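PDB 4IT1: putative glucarate dehydratase from Pseudomonas fluorescens, which probably catalyses the magnesium-dependent dehydration of D-glucarate to 5-dehydro-4-deoxy-D-glucarate, as a member of the mandelate racemase/muconate lactonizing enzyme family. Local coordinates for residues G246-S249 with L250-I254; M277-L280 with H281-G285. One frame throughout, in Å; residues are numbered along the deposited sequence.

Contact 1 of 2, residues G246-S249 with L250-I254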
loop_
_atom_site.group_PDB
_atom_site.type_symbol
_atom_site.label_atom_id
_atom_site.label_comp_id
_atom_site.label_asym_id
_atom_site.label_seq_id
_atom_site.Cartn_x
_atom_site.Cartn_y
_atom_site.Cartn_z
ATOM N N GLY A 246 19.824 -18.703 9.463
ATOM C CA GLY A 246 19.328 -20.059 9.293
ATOM C C GLY A 246 20.369 -21.139 9.469
ATOM O O GLY A 246 20.198 -22.247 8.962
ATOM N N ASN A 247 21.444 -20.840 10.194
ATOM C CA ASN A 247 22.531 -21.811 10.313
ATOM C C ASN A 247 22.423 -22.749 11.495
ATOM O O ASN A 247 23.361 -23.502 11.778
ATOM C CB ASN A 247 23.900 -21.129 10.271
ATOM C CG ASN A 247 24.930 -21.945 9.514
ATOM O OD1 ASN A 247 24.592 -22.861 8.749
ATOM N ND2 ASN A 247 26.196 -21.617 9.716
ATOM N N TRP A 248 21.285 -22.713 12.185
ATOM C CA TRP A 248 21.020 -23.670 13.265
ATOM C C TRP A 248 19.894 -24.630 12.918
ATOM O O TRP A 248 18.828 -24.215 12.465
ATOM C CB TRP A 248 20.655 -22.967 14.585
ATOM C CG TRP A 248 21.706 -22.060 15.156
ATOM C CD1 TRP A 248 23.028 -22.004 14.810
ATOM C CD2 TRP A 248 21.525 -21.103 16.205
ATOM N NE1 TRP A 248 23.672 -21.057 15.563
ATOM C CE2 TRP A 248 22.775 -20.491 16.430
ATOM C CE3 TRP A 248 20.420 -20.699 16.974
ATOM C CZ2 TRP A 248 22.956 -19.485 17.391
ATOM C CZ3 TRP A 248 20.601 -19.704 17.928
ATOM C CH2 TRP A 248 21.861 -19.110 18.128
ATOM N N SER A 249 20.124 -25.916 13.147
ATOM C CA SER A 249 19.042 -26.878 13.071
ATOM C C SER A 249 17.971 -26.495 14.102
ATOM O O SER A 249 18.216 -25.702 15.018
ATOM C CB SER A 249 19.558 -28.286 13.345
ATOM O OG SER A 249 20.103 -28.375 14.652
ATOM N N LEU A 250 16.783 -27.052 13.928
ATOM C CA LEU A 250 15.708 -26.900 14.887
ATOM C C LEU A 250 16.160 -27.262 16.320
ATOM O O LEU A 250 15.925 -26.485 17.253
ATOM C CB LEU A 250 14.518 -27.749 14.439
ATOM C CG LEU A 250 13.215 -27.753 15.229
ATOM C CD1 LEU A 250 12.620 -26.355 15.327
ATOM C CD2 LEU A 250 12.260 -28.734 14.565
ATOM N N GLU A 251 16.821 -28.414 16.474
ATOM C CA GLU A 251 17.259 -28.913 17.792
ATOM C C GLU A 251 18.283 -27.997 18.462
ATOM O O GLU A 251 18.237 -27.793 19.679
ATOM C CB GLU A 251 17.817 -30.341 17.699
ATOM C CG GLU A 251 16.813 -31.423 17.294
ATOM C CD GLU A 251 15.643 -31.590 18.259
ATOM O OE1 GLU A 251 14.514 -31.837 17.780
ATOM O OE2 GLU A 251 15.841 -31.484 19.491
ATOM N N THR A 252 19.197 -27.460 17.656
ATOM C CA THR A 252 20.191 -26.493 18.103
ATOM C C THR A 252 19.520 -25.201 18.539
ATOM O O THR A 252 19.790 -24.691 19.628
ATOM C CB THR A 252 21.212 -26.196 16.986
ATOM O OG1 THR A 252 21.995 -27.369 16.744
ATOM C CG2 THR A 252 22.147 -25.051 17.369
ATOM N N SER A 253 18.648 -24.682 17.680
ATOM C CA SER A 253 17.867 -23.483 17.968
ATOM C C SER A 253 17.156 -23.614 19.311
ATOM O O SER A 253 17.140 -22.680 20.117
ATOM C CB SER A 253 16.844 -23.233 16.850
ATOM O OG SER A 253 17.450 -22.675 15.693
ATOM N N ILE A 254 16.575 -24.786 19.544
ATOM C CA ILE A 254 15.893 -25.067 20.793
ATOM C C ILE A 254 16.860 -25.083 21.982
ATOM O O ILE A 254 16.565 -24.468 23.007
ATOM C CB ILE A 254 15.058 -26.359 20.695
ATOM C CG1 ILE A 254 13.827 -26.094 19.821
ATOM C CG2 ILE A 254 14.641 -26.858 22.080
ATOM C CD1 ILE A 254 13.140 -27.347 19.321
#

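Contact 2 of 2, residues M277-L280 with H281-G285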
loop_
_atom_site.group_PDB
_atom_site.type_symbol
_atom_site.label_atom_id
_atom_site.label_comp_id
_atom_site.label_asym_id
_atom_site.label_seq_id
_atom_site.Cartn_x
_atom_site.Cartn_y
_atom_site.Cartn_z
ATOM N N MET A 277 10.900 -22.444 10.939
ATOM C CA MET A 277 10.603 -21.239 11.715
ATOM C C MET A 277 9.265 -21.370 12.452
ATOM O O MET A 277 9.178 -21.070 13.647
ATOM C CB MET A 277 10.632 -20.001 10.821
ATOM C CG MET A 277 12.028 -19.645 10.312
ATOM S SD MET A 277 13.118 -18.840 11.518
ATOM C CE MET A 277 12.399 -17.199 11.474
ATOM N N ALA A 278 8.244 -21.863 11.748
ATOM C CA ALA A 278 6.924 -22.110 12.339
ATOM C C ALA A 278 7.014 -23.094 13.494
ATOM O O ALA A 278 6.437 -22.869 14.555
ATOM C CB ALA A 278 5.951 -22.628 11.288
ATOM N N GLU A 279 7.747 -24.179 13.278
ATOM C CA GLU A 279 7.853 -25.246 14.255
ATOM C C GLU A 279 8.579 -24.736 15.487
ATOM O O GLU A 279 8.161 -24.999 16.620
ATOM C CB GLU A 279 8.560 -26.453 13.641
ATOM C CG GLU A 279 8.915 -27.572 14.610
ATOM C CD GLU A 279 7.765 -28.510 14.925
ATOM O OE1 GLU A 279 8.026 -29.532 15.593
ATOM O OE2 GLU A 279 6.610 -28.239 14.518
ATOM N N LEU A 280 9.643 -23.970 15.254
ATOM C CA LEU A 280 10.408 -23.374 16.333
ATOM C C LEU A 280 9.515 -22.493 17.201
ATOM O O LEU A 280 9.533 -22.601 18.436
ATOM C CB LEU A 280 11.583 -22.560 15.782
ATOM C CG LEU A 280 12.465 -21.907 16.844
ATOM C CD1 LEU A 280 13.032 -22.953 17.810
ATOM C CD2 LEU A 280 13.572 -21.126 16.160
ATOM N N HIS A 281 8.734 -21.629 16.552
ATOM C CA HIS A 281 7.821 -20.764 17.275
ATOM C C HIS A 281 6.828 -21.582 18.104
ATOM O O HIS A 281 6.721 -21.373 19.301
ATOM C CB HIS A 281 7.101 -19.806 16.340
ATOM C CG HIS A 281 6.073 -18.966 17.027
ATOM N ND1 HIS A 281 6.400 -17.874 17.803
ATOM C CD2 HIS A 281 4.723 -19.067 17.068
ATOM C CE1 HIS A 281 5.295 -17.330 18.280
ATOM N NE2 HIS A 281 4.264 -18.039 17.855
ATOM N N LYS A 282 6.147 -22.540 17.474
ATOM C CA LYS A 282 5.182 -23.384 18.183
ATOM C C LYS A 282 5.800 -23.994 19.422
ATOM O O LYS A 282 5.190 -24.005 20.488
ATOM C CB LYS A 282 4.644 -24.494 17.274
ATOM C CG LYS A 282 3.430 -24.085 16.457
ATOM C CD LYS A 282 3.247 -24.974 15.237
ATOM C CE LYS A 282 2.421 -24.267 14.172
ATOM N NZ LYS A 282 2.740 -24.744 12.796
ATOM N N ARG A 283 7.026 -24.480 19.278
ATOM C CA ARG A 283 7.682 -25.239 20.329
ATOM C C ARG A 283 8.224 -24.379 21.461
ATOM O O ARG A 283 8.486 -24.889 22.544
ATOM C CB ARG A 283 8.808 -26.092 19.740
ATOM C CG ARG A 283 8.324 -27.320 18.989
ATOM C CD ARG A 283 9.258 -28.490 19.223
ATOM N NE ARG A 283 9.506 -28.651 20.653
ATOM C CZ ARG A 283 10.452 -29.424 21.173
ATOM N NH1 ARG A 283 10.593 -29.486 22.494
ATOM N NH2 ARG A 283 11.255 -30.127 20.378
ATOM N N THR A 284 8.401 -23.087 21.211
ATOM C CA THR A 284 9.023 -22.198 22.194
ATOM C C THR A 284 8.162 -20.983 22.556
ATOM O O THR A 284 8.237 -20.480 23.676
ATOM C CB THR A 284 10.379 -21.665 21.700
ATOM O OG1 THR A 284 10.171 -20.837 20.549
ATOM C CG2 THR A 284 11.336 -22.809 21.356
ATOM N N GLY A 285 7.362 -20.507 21.604
ATOM C CA GLY A 285 6.624 -19.256 21.762
ATOM C C GLY A 285 7.492 -18.021 21.540
ATOM O O GLY A 285 7.039 -16.896 21.754
HETATM O O HOH W 1 4.374 -26.998 12.926
#

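Contact 1 of 2, residues G246-S249 with L250-I254
Ser249 is the N-cap of helix 250-260, and its carbonyl O takes the amide N of Ser253 at 2.9 Å in a nearly straight bond of 170°, the first i to i+4 link at this end. The hydroxyl of Ser253 also leans on that carbonyl, with a weak bond of 3.2 Å from OG to Ser249 O. One oxygen therefore receives two donors of Ser253, N and, weakly, OG. The Ser249 side chain turns over the first helical turn. Its OG lies between the backbone N and the carbonyl carbon (chi1 62°). This puts Ser249 OG 3.3 Å from Thr252 N and 3.0 Å from Thr252 OG1. Thr252 OG1 also has a hydrogen bond outside the turn, to the terminal carboxylate oxygen of Phe446. The other branch of Thr252 packs on Trp248. With CG2 anti to the backbone N, the methyl lies over one face of the indole, 4.1 Å from Thr252 CG2 to the centroid of the five-membered ring of Trp248. This is a CH-pi contact, offset toward the rim, and the two side chains cross at about a right angle. Ser253 OG comes to the ring edge in the indole plane and lies 3.4 Å from Trp248 CB. Pro221 and Glu224 of helix 221-234 also touch the indole. The turn starts a helix of the (beta/alpha) barrel, after the strand that carries the magnesium ligand Asp243. Hydroxyls gather about the first turn, and Thr252 has one branch there and the other on the tryptophan. The partly positive N-terminus of the helix would probably help to stabilise the negative C-terminal carboxylate of Phe446, which Thr252 OG1 meets.

Contact 2 of 2, residues M277-L280 with H281-G285
Met277 O accepts the amide N of His281 at 3.0 Å, an i to i+4 bond in the later turns of helix 274-284. This helix joins strands 266-268 and 288-290 in a beta-alpha-beta unit. The Met277 side chain leaves this turn and packs on Asp269, Pro270 and Leu288. The His281 side chain also leads away, toward Leu288 and Gln310, and its ND1 is hydrogen-bonded to Leu286 O past the helix end. Ala278 O takes Lys282 N in the next backbone bond. The extended lysine chain runs back beside this turn, bringing Lys282 NZ to 4.1 Å from Ala278 CB. Glu279 O accepts Arg283 N. The Glu279 chain bends at chi2 (81°), and a water joins its carboxylate to the lysine, 3.0 Å from Glu279 OE2 and 2.8 Å from Lys282 NZ. Its other oxygen, OE1, lies 4.0 Å from Arg283 CD, so it meets the methylenes of the arginine and not the guanidinium. The carboxylate and guanidinium planes are 76° apart. Leu280 O receives Thr284 OG1 at 2.8 Å, from above the carbonyl plane, and a weak bond from Thr284 N, which also bonds to His281 O. Leu280 CD1 packs 3.9 Å from Thr284 CG2. Thr284 OG1 is also hydrogen-bonded to Leu286 N, and Gly285, with positive phi, turns the chain out of the helix. A valine in place of Thr284 would probably leave Leu280 O with the weak amide bond as its main link to this position and Leu286 N without its hydroxyl mate. Glu279 and Lys282 thus pair through water, not directly. At the C-terminal end, the threonine hydroxyl probably compensates for the weak amide bond and ties the last turn to the chain beyond it.

The two contacts come in series along the chain, contact 1 first, with centres 11 Å apart. Contact 1 starts helix 250-260 and contact 2 ends helix 274-284, so they lie at unlike ends of two successive barrel helices. Strand 266-268, which carries the magnesium ligand Glu268, comes between them in sequence. The helices pack side by side: Leu250 CD2 is 3.5 Å from Glu279 CG, and Ile254 CG1 is 3.8 Å from Leu280 CD1. Arg283 NH2 packs against Ile254 CD1. The helices of both contacts belong to the outer layer of the enolase-type barrel, while loop 246-249 leads to its helix from the strand end that carries Asp243.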